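Carbohydrate kinase, FGGY (Rhodospirillum rubrum, PDB 3IFR) probably phosphorylates D-xylulose at the expense of ATP, as a xylulose kinase of the FGGY family of carbohydrate kinases. Local coordinates at residues V114-A119 and I146-P151; R412-M417 and E466-D471. One frame throughout, in Å; residues are numbered along the deposited sequence.

Interaction 1: residues V114-A119 and I146-P151; sequences VAELRA and IERHEP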
ATOM      1  N   VAL A 114      19.148   5.225 -10.293  1.00 24.20           N
ATOM      2  CA  VAL A 114      18.146   4.441 -10.962  1.00 24.24           C
ATOM      3  C   VAL A 114      18.541   4.361 -12.423  1.00 25.39           C
ATOM      4  O   VAL A 114      18.589   3.267 -13.021  1.00 25.10           O
ATOM      5  CB  VAL A 114      16.730   5.054 -10.802  1.00 23.89           C
ATOM      6  CG1 VAL A 114      15.843   4.612 -11.961  1.00 23.03           C
ATOM      7  CG2 VAL A 114      16.128   4.645  -9.451  1.00 17.67           C
ATOM      8  N   ALA A 115      18.872   5.516 -12.989  1.00 22.69           N
ATOM      9  CA  ALA A 115      19.418   5.530 -14.350  1.00 26.15           C
ATOM     10  C   ALA A 115      20.627   4.567 -14.565  1.00 28.36           C
ATOM     11  O   ALA A 115      20.653   3.834 -15.558  1.00 30.53           O
ATOM     12  CB  ALA A 115      19.716   6.960 -14.808  1.00 22.04           C
ATOM     13  N   GLU A 116      21.599   4.538 -13.642  1.00 27.57           N
ATOM     14  CA  GLU A 116      22.721   3.608 -13.770  1.00 31.40           C
ATOM     15  C   GLU A 116      22.268   2.171 -13.701  1.00 29.73           C
ATOM     16  O   GLU A 116      22.670   1.352 -14.510  1.00 33.67           O
ATOM     17  CB  GLU A 116      23.787   3.826 -12.689  1.00 33.02           C
ATOM     18  CG  GLU A 116      24.051   5.257 -12.378  1.00 33.41           C
ATOM     19  CD  GLU A 116      25.131   5.415 -11.352  1.00 39.51           C
ATOM     20  OE1 GLU A 116      24.794   5.581 -10.151  1.00 39.32           O
ATOM     21  OE2 GLU A 116      26.327   5.347 -11.738  1.00 48.05           O
ATOM     22  N   LEU A 117      21.463   1.857 -12.695  1.00 29.53           N
ATOM     23  CA  LEU A 117      20.959   0.503 -12.519  1.00 31.93           C
ATOM     24  C   LEU A 117      20.305   0.069 -13.814  1.00 30.80           C
ATOM     25  O   LEU A 117      20.577  -0.999 -14.367  1.00 31.01           O
ATOM     26  CB  LEU A 117      19.932   0.457 -11.372  1.00 28.97           C
ATOM     27  CG  LEU A 117      20.606   0.453 -10.006  1.00 29.06           C
ATOM     28  CD1 LEU A 117      19.597   0.616  -8.883  1.00 23.93           C
ATOM     29  CD2 LEU A 117      21.464  -0.812  -9.871  1.00 24.67           C
ATOM     30  N   ARG A 118      19.421   0.923 -14.286  1.00 30.14           N
ATOM     31  CA  ARG A 118      18.704   0.649 -15.524  1.00 35.58           C
ATOM     32  C   ARG A 118      19.673   0.445 -16.705  1.00 33.56           C
ATOM     33  O   ARG A 118      19.439  -0.398 -17.551  1.00 35.19           O
ATOM     34  CB  ARG A 118      17.719   1.775 -15.781  1.00 31.12           C
ATOM     35  CG  ARG A 118      16.526   1.343 -16.431  1.00 35.62           C
ATOM     36  CD  ARG A 118      15.339   1.807 -15.672  1.00 39.49           C
ATOM     37  NE  ARG A 118      15.078   3.213 -15.896  1.00 41.72           N
ATOM     38  CZ  ARG A 118      14.065   3.858 -15.334  1.00 45.63           C
ATOM     39  NH1 ARG A 118      13.242   3.195 -14.528  1.00 36.32           N
ATOM     40  NH2 ARG A 118      13.877   5.157 -15.569  1.00 50.92           N
ATOM     41  N   ALA A 119      20.778   1.181 -16.730  1.00 30.11           N
ATOM     42  CA  ALA A 119      21.775   1.020 -17.788  1.00 33.40           C
ATOM     43  C   ALA A 119      22.669  -0.204 -17.589  1.00 35.02           C
ATOM     44  O   ALA A 119      23.236  -0.743 -18.550  1.00 33.70           O
ATOM     45  CB  ALA A 119      22.638   2.272 -17.903  1.00 29.18           C
ATOM     46  N   ILE A 146      23.518   6.225  -1.268  1.00 19.86           N
ATOM     47  CA  ILE A 146      24.289   6.287  -0.062  1.00 21.87           C
ATOM     48  C   ILE A 146      25.794   6.014  -0.278  1.00 24.03           C
ATOM     49  O   ILE A 146      26.647   6.735   0.259  1.00 21.29           O
ATOM     50  CB  ILE A 146      23.719   5.289   0.960  1.00 22.43           C
ATOM     51  CG1 ILE A 146      22.498   5.881   1.642  1.00 21.76           C
ATOM     52  CG2 ILE A 146      24.746   4.936   2.013  1.00 23.12           C
ATOM     53  CD1 ILE A 146      21.776   4.835   2.419  1.00 27.86           C
ATOM     54  N   GLU A 147      26.126   4.958  -1.016  1.00 23.47           N
ATOM     55  CA  GLU A 147      27.528   4.649  -1.301  1.00 22.52           C
ATOM     56  C   GLU A 147      28.223   5.833  -1.947  1.00 22.48           C
ATOM     57  O   GLU A 147      29.391   6.104  -1.674  1.00 22.93           O
ATOM     58  CB  GLU A 147      27.619   3.509  -2.291  1.00 25.01           C
ATOM     59  CG  GLU A 147      28.955   3.410  -2.988  1.00 22.97           C
ATOM     60  CD  GLU A 147      29.066   2.121  -3.768  1.00 25.37           C
ATOM     61  OE1 GLU A 147      29.829   1.271  -3.321  1.00 34.27           O
ATOM     62  OE2 GLU A 147      28.373   1.927  -4.790  1.00 26.54           O
ATOM     63  N   ARG A 148      27.529   6.526  -2.834  1.00 20.11           N
ATOM     64  CA  ARG A 148      28.189   7.606  -3.521  1.00 22.62           C
ATOM     65  C   ARG A 148      28.135   8.924  -2.740  1.00 23.95           C
ATOM     66  O   ARG A 148      29.038   9.735  -2.861  1.00 23.91           O
ATOM     67  CB  ARG A 148      27.689   7.772  -4.980  1.00 22.89           C
ATOM     68  CG  ARG A 148      26.806   8.961  -5.220  1.00 26.61           C
ATOM     69  CD  ARG A 148      27.057   9.669  -6.554  1.00 26.94           C
ATOM     70  NE  ARG A 148      27.547   8.800  -7.627  1.00 31.51           N
ATOM     71  CZ  ARG A 148      26.801   7.972  -8.362  1.00 31.69           C
ATOM     72  NH1 ARG A 148      25.491   7.864  -8.155  1.00 31.02           N
ATOM     73  NH2 ARG A 148      27.379   7.237  -9.304  1.00 32.19           N
ATOM     74  N   HIS A 149      27.085   9.147  -1.955  1.00 20.82           N
ATOM     75  CA  HIS A 149      26.947  10.414  -1.252  1.00 23.43           C
ATOM     76  C   HIS A 149      27.435  10.367   0.178  1.00 22.89           C
ATOM     77  O   HIS A 149      27.802  11.391   0.731  1.00 23.53           O
ATOM     78  CB  HIS A 149      25.495  10.929  -1.275  1.00 22.69           C
ATOM     79  CG  HIS A 149      25.087  11.473  -2.606  1.00 24.24           C
ATOM     80  ND1 HIS A 149      24.874  10.658  -3.703  1.00 22.85           N
ATOM     81  CD2 HIS A 149      24.900  12.733  -3.029  1.00 21.62           C
ATOM     82  CE1 HIS A 149      24.565  11.406  -4.737  1.00 23.40           C
ATOM     83  NE2 HIS A 149      24.578  12.667  -4.361  1.00 24.79           N
ATOM     84  N   GLU A 150      27.388   9.199   0.796  1.00 21.08           N
ATOM     85  CA  GLU A 150      27.766   9.099   2.198  1.00 21.28           C
ATOM     86  C   GLU A 150      28.609   7.837   2.389  1.00 21.46           C
ATOM     87  O   GLU A 150      28.183   6.905   3.076  1.00 22.07           O
ATOM     88  CB  GLU A 150      26.517   9.106   3.100  1.00 19.85           C
ATOM     89  CG  GLU A 150      25.731  10.431   3.034  1.00 21.26           C
ATOM     90  CD  GLU A 150      24.429  10.421   3.823  1.00 24.33           C
ATOM     91  OE1 GLU A 150      23.602  11.352   3.659  1.00 24.14           O
ATOM     92  OE2 GLU A 150      24.217   9.490   4.626  1.00 27.11           O
ATOM     93  N   PRO A 151      29.794   7.798   1.747  1.00 19.19           N
ATOM     94  CA  PRO A 151      30.586   6.557   1.752  1.00 19.99           C
ATOM     95  C   PRO A 151      30.855   6.111   3.178  1.00 19.10           C
ATOM     96  O   PRO A 151      31.006   4.940   3.428  1.00 18.65           O
ATOM     97  CB  PRO A 151      31.908   6.930   1.075  1.00 19.22           C
ATOM     98  CG  PRO A 151      31.869   8.409   0.842  1.00 23.28           C
ATOM     99  CD  PRO A 151      30.529   8.962   1.228  1.00 22.91           C
TER
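Glu116 and Arg148 reach toward each other from opposite directions, and the carboxylate of Glu116 sits at the NH1/NH2 edge of the Arg148 guanidinium, forming a salt bridge between two surface helices of the N-terminal FGGY domain. The backbones stay well apart, with 12.3 Å between Glu116 CA and Arg148 CA, and the two long side chains span that gap. Glu116 OE1 lies close to the guanidinium plane. Both nitrogens converge on this one oxygen, with Arg148 NH1 at 3.1 Å from Glu116 OE1 and Arg148 NH2 at 3.2 Å from the same atom. Neither bond is straight, the N-H...O angles being 151° and 147°, as expected when both donors of one guanidinium end converge on a single atom. A third bond, from Arg148 NH2 to Glu116 OE2 at 3.3 Å, is weak. The carboxylate does not lie flat with its partner; the two planes are inclined by 35°, and both nitrogens come to OE1 from the same face of the acid, so this is not the coplanar pairing of one oxygen to each nitrogen. Glu116 reaches out on a chain extended beyond CG, while Arg148, whose CB already points at the other helix, arrives on a chain bent at chi2 and chi3. The stronger partner of Arg148 is Glu113, about one turn earlier on the helix of Glu116, which forms a salt bridge with NH1; the positive charge would probably be shared between the two acids. Little surface is buried, 76 Å² in all. Besides this surface bridge, helix 111-120 packs against helix 139-149 through Val114 on Ala141 and Leu117 on Thr140 and Arg144, while Ile146 of helix 139-149 touches Phe154 of helix 151-155.

Interaction 2: residues R412-M417 and E466-D471; sequences RSRVWM and EKITPD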
ATOM      1  N   ARG A 412     -17.493   7.024   0.293  1.00 32.61           N
ATOM      2  CA  ARG A 412     -18.543   7.887   0.816  1.00 34.97           C
ATOM      3  C   ARG A 412     -19.368   8.551  -0.294  1.00 34.82           C
ATOM      4  O   ARG A 412     -20.407   9.159  -0.005  1.00 38.57           O
ATOM      5  CB  ARG A 412     -17.953   8.959   1.726  1.00 39.18           C
ATOM      6  CG  ARG A 412     -17.544   8.492   3.117  1.00 42.26           C
ATOM      7  CD  ARG A 412     -16.860   9.644   3.906  1.00 48.27           C
ATOM      8  NE  ARG A 412     -15.393   9.640   3.821  1.00 51.33           N
ATOM      9  CZ  ARG A 412     -14.589   8.998   4.680  1.00 55.17           C
ATOM     10  NH1 ARG A 412     -15.113   8.302   5.689  1.00 56.85           N
ATOM     11  NH2 ARG A 412     -13.259   9.039   4.537  1.00 49.34           N
ATOM     12  N   SER A 413     -18.926   8.447  -1.550  1.00 30.81           N
ATOM     13  CA  SER A 413     -19.723   8.969  -2.665  1.00 28.25           C
ATOM     14  C   SER A 413     -20.530   7.890  -3.391  1.00 29.11           C
ATOM     15  O   SER A 413     -19.971   7.031  -4.094  1.00 27.73           O
ATOM     16  CB  SER A 413     -18.856   9.733  -3.664  1.00 28.64           C
ATOM     17  OG  SER A 413     -19.467   9.718  -4.952  1.00 25.76           O
ATOM     18  N   ARG A 414     -21.853   7.937  -3.226  1.00 30.29           N
ATOM     19  CA  ARG A 414     -22.731   6.919  -3.807  1.00 25.79           C
ATOM     20  C   ARG A 414     -22.741   7.090  -5.319  1.00 25.49           C
ATOM     21  O   ARG A 414     -22.899   6.128  -6.091  1.00 21.66           O
ATOM     22  CB  ARG A 414     -24.152   7.023  -3.224  1.00 26.33           C
ATOM     23  CG  ARG A 414     -25.131   5.976  -3.754  1.00 26.83           C
ATOM     24  CD  ARG A 414     -24.552   4.551  -3.601  1.00 27.00           C
ATOM     25  NE  ARG A 414     -25.377   3.474  -4.185  1.00 24.72           N
ATOM     26  CZ  ARG A 414     -25.472   3.226  -5.493  1.00 25.75           C
ATOM     27  NH1 ARG A 414     -24.833   3.997  -6.372  1.00 25.79           N
ATOM     28  NH2 ARG A 414     -26.230   2.231  -5.931  1.00 25.28           N
ATOM     29  N   VAL A 415     -22.566   8.325  -5.752  1.00 23.49           N
ATOM     30  CA  VAL A 415     -22.504   8.553  -7.177  1.00 23.54           C
ATOM     31  C   VAL A 415     -21.234   7.948  -7.773  1.00 23.75           C
ATOM     32  O   VAL A 415     -21.281   7.331  -8.834  1.00 23.09           O
ATOM     33  CB  VAL A 415     -22.594  10.038  -7.481  1.00 25.74           C
ATOM     34  CG1 VAL A 415     -22.602  10.271  -8.970  1.00 23.43           C
ATOM     35  CG2 VAL A 415     -23.882  10.587  -6.830  1.00 27.76           C
ATOM     36  N   TRP A 416     -20.099   8.127  -7.094  1.00 24.30           N
ATOM     37  CA  TRP A 416     -18.831   7.663  -7.636  1.00 21.75           C
ATOM     38  C   TRP A 416     -18.881   6.146  -7.717  1.00 21.93           C
ATOM     39  O   TRP A 416     -18.531   5.573  -8.735  1.00 19.40           O
ATOM     40  CB  TRP A 416     -17.638   8.116  -6.789  1.00 19.28           C
ATOM     41  CG  TRP A 416     -16.340   8.172  -7.558  1.00 24.56           C
ATOM     42  CD1 TRP A 416     -16.162   8.009  -8.922  1.00 21.13           C
ATOM     43  CD2 TRP A 416     -15.035   8.452  -7.023  1.00 24.69           C
ATOM     44  NE1 TRP A 416     -14.834   8.133  -9.234  1.00 21.08           N
ATOM     45  CE2 TRP A 416     -14.129   8.422  -8.093  1.00 22.33           C
ATOM     46  CE3 TRP A 416     -14.554   8.728  -5.730  1.00 24.38           C
ATOM     47  CZ2 TRP A 416     -12.764   8.659  -7.914  1.00 24.29           C
ATOM     48  CZ3 TRP A 416     -13.213   8.975  -5.559  1.00 25.03           C
ATOM     49  CH2 TRP A 416     -12.329   8.929  -6.643  1.00 25.74           C
HETATM   50  N   MSE A 417     -19.341   5.514  -6.637  1.00 22.36           N
HETATM   51  CA  MSE A 417     -19.380   4.061  -6.564  1.00 23.07           C
HETATM   52  C   MSE A 417     -20.371   3.454  -7.581  1.00 22.34           C
HETATM   53  O   MSE A 417     -20.088   2.427  -8.187  1.00 22.28           O
HETATM   54  CB  MSE A 417     -19.679   3.615  -5.140  1.00 22.33           C
HETATM   55  CG  MSE A 417     -18.640   4.048  -4.141  1.00 27.19           C
HETATM   56 SE   MSE A 417     -16.792   3.386  -4.534  1.00 45.00          SE
HETATM   57  CE  MSE A 417     -16.165   4.880  -5.677  1.00 25.41           C
ATOM     58  N   GLU A 466     -22.565  -1.390   1.866  1.00 21.13           N
ATOM     59  CA  GLU A 466     -23.450  -1.658   0.761  1.00 20.04           C
ATOM     60  C   GLU A 466     -22.735  -2.337  -0.400  1.00 20.21           C
ATOM     61  O   GLU A 466     -21.658  -1.897  -0.820  1.00 19.44           O
ATOM     62  CB  GLU A 466     -24.122  -0.375   0.301  1.00 19.68           C
ATOM     63  CG  GLU A 466     -24.992  -0.547  -0.923  1.00 19.01           C
ATOM     64  CD  GLU A 466     -25.686   0.760  -1.353  1.00 21.13           C
ATOM     65  OE1 GLU A 466     -25.423   1.821  -0.769  1.00 25.74           O
ATOM     66  OE2 GLU A 466     -26.452   0.744  -2.327  1.00 23.51           O
ATOM     67  N   LYS A 467     -23.358  -3.381  -0.938  1.00 15.99           N
ATOM     68  CA  LYS A 467     -22.882  -4.011  -2.147  1.00 17.60           C
ATOM     69  C   LYS A 467     -23.632  -3.438  -3.324  1.00 16.60           C
ATOM     70  O   LYS A 467     -24.824  -3.566  -3.410  1.00 13.31           O
ATOM     71  CB  LYS A 467     -23.056  -5.538  -2.080  1.00 17.09           C
ATOM     72  CG  LYS A 467     -22.598  -6.286  -3.308  1.00 15.57           C
ATOM     73  CD  LYS A 467     -22.423  -7.781  -3.025  1.00 12.99           C
ATOM     74  CE  LYS A 467     -22.101  -8.529  -4.261  1.00 13.63           C
ATOM     75  NZ  LYS A 467     -21.623  -9.919  -4.012  1.00 15.86           N
ATOM     76  N   ILE A 468     -22.925  -2.815  -4.252  1.00 17.40           N
ATOM     77  CA  ILE A 468     -23.627  -2.070  -5.281  1.00 18.68           C
ATOM     78  C   ILE A 468     -23.676  -2.881  -6.550  1.00 16.39           C
ATOM     79  O   ILE A 468     -22.657  -3.369  -6.948  1.00 17.79           O
ATOM     80  CB  ILE A 468     -22.901  -0.724  -5.572  1.00 19.60           C
ATOM     81  CG1 ILE A 468     -23.038   0.222  -4.380  1.00 17.96           C
ATOM     82  CG2 ILE A 468     -23.449  -0.097  -6.840  1.00 17.65           C
ATOM     83  CD1 ILE A 468     -22.321   1.517  -4.584  1.00 19.11           C
ATOM     84  N   THR A 469     -24.841  -3.072  -7.175  1.00 18.00           N
ATOM     85  CA  THR A 469     -24.852  -3.794  -8.465  1.00 18.63           C
ATOM     86  C   THR A 469     -24.834  -2.850  -9.683  1.00 16.37           C
ATOM     87  O   THR A 469     -25.451  -1.791  -9.697  1.00 14.40           O
ATOM     88  CB  THR A 469     -26.038  -4.783  -8.648  1.00 21.29           C
ATOM     89  OG1 THR A 469     -27.278  -4.063  -8.553  1.00 26.08           O
ATOM     90  CG2 THR A 469     -26.000  -5.902  -7.660  1.00 21.77           C
ATOM     91  N   PRO A 470     -24.121  -3.252 -10.715  1.00 16.81           N
ATOM     92  CA  PRO A 470     -24.068  -2.389 -11.890  1.00 19.58           C
ATOM     93  C   PRO A 470     -25.439  -2.350 -12.592  1.00 24.11           C
ATOM     94  O   PRO A 470     -26.291  -3.215 -12.409  1.00 24.75           O
ATOM     95  CB  PRO A 470     -23.048  -3.087 -12.785  1.00 20.71           C
ATOM     96  CG  PRO A 470     -22.307  -4.086 -11.854  1.00 18.91           C
ATOM     97  CD  PRO A 470     -23.299  -4.462 -10.838  1.00 17.91           C
ATOM     98  N   ASP A 471     -25.658  -1.337 -13.396  1.00 21.05           N
ATOM     99  CA  ASP A 471     -26.768  -1.380 -14.300  1.00 25.65           C
ATOM    100  C   ASP A 471     -26.279  -1.820 -15.683  1.00 27.63           C
ATOM    101  O   ASP A 471     -25.498  -1.114 -16.338  1.00 27.57           O
ATOM    102  CB  ASP A 471     -27.447  -0.021 -14.352  1.00 26.26           C
ATOM    103  CG  ASP A 471     -28.393   0.099 -15.507  1.00 30.96           C
ATOM    104  OD1 ASP A 471     -28.436  -0.819 -16.382  1.00 30.19           O
ATOM    105  OD2 ASP A 471     -29.099   1.133 -15.522  1.00 32.55           O
TER
HETATM  106  O   HOH W   1     -27.763   3.530  -1.919  1.00 44.70           O
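With CG anti to the backbone N (chi1 -179°) and a bend at chi2 (52°), the side chain of Arg414 swings from the first turn of helix 414-424 across to strand 466-468, where Ile468 and Glu466 receive it. Ile468 comes from the opposite direction, its CG1 anti to the carbonyl carbon, and lays CD1 over one face of the guanidinium, 3.6 Å above the plane and displaced toward the rim. The same methyl presses on the helix itself: Ile468 CD1 is 3.4 Å from Met417 CB, tighter than usual for two carbons. Met417, a selenomethionine in the crystal, directs only its CB at the strand, and the rest of its chain turns away. Strand 463-468 is an outermost strand of the six-stranded mixed sheet in the C-terminal half, an actin-like ATPase arrangement in keeping with the FGGY family. It runs antiparallel to strand 428-432, with backbone hydrogen bonds pairing Glu466 with Leu430 and Ile468 with Val428; helix 414-424 covers the sheet here, with Met417 and Ile468 both touching Leu430. Glu466 stands at the exposed margin of this packing. Its chain crosses that of Arg414 at about a right angle, and the carboxylate plane is turned 63° from the guanidinium. The salt bridge is long: Arg414 NE to Glu466 OE2 is 3.5 Å, a weak hydrogen bond made at the edge of the guanidinium. A water reinforces it, donating to Glu466 OE2 at 3.1 Å and accepting weakly from Arg414 NE. Ser413, the N-cap residue, closes the helix start by accepting from Trp416 N at its OG, 2.7 Å away.

In the fold
Interaction 1 is complete about 260 residues before interaction 2 begins, and the two lie across the molecule from each other, their centres about 46 Å apart and their nearest atoms about 27 Å. Interaction 1 joins helices 111-120 and 139-149 in the N-terminal FGGY domain; interaction 2 fastens helix 414-424 to strand 463-468, at the margin of the sheet that also contains strands 403-407 and 428-432. They therefore share no helix, strand or sheet. One ties two helices at the surface and the other a helix to a sheet edge, each internal to its own half of the kinase.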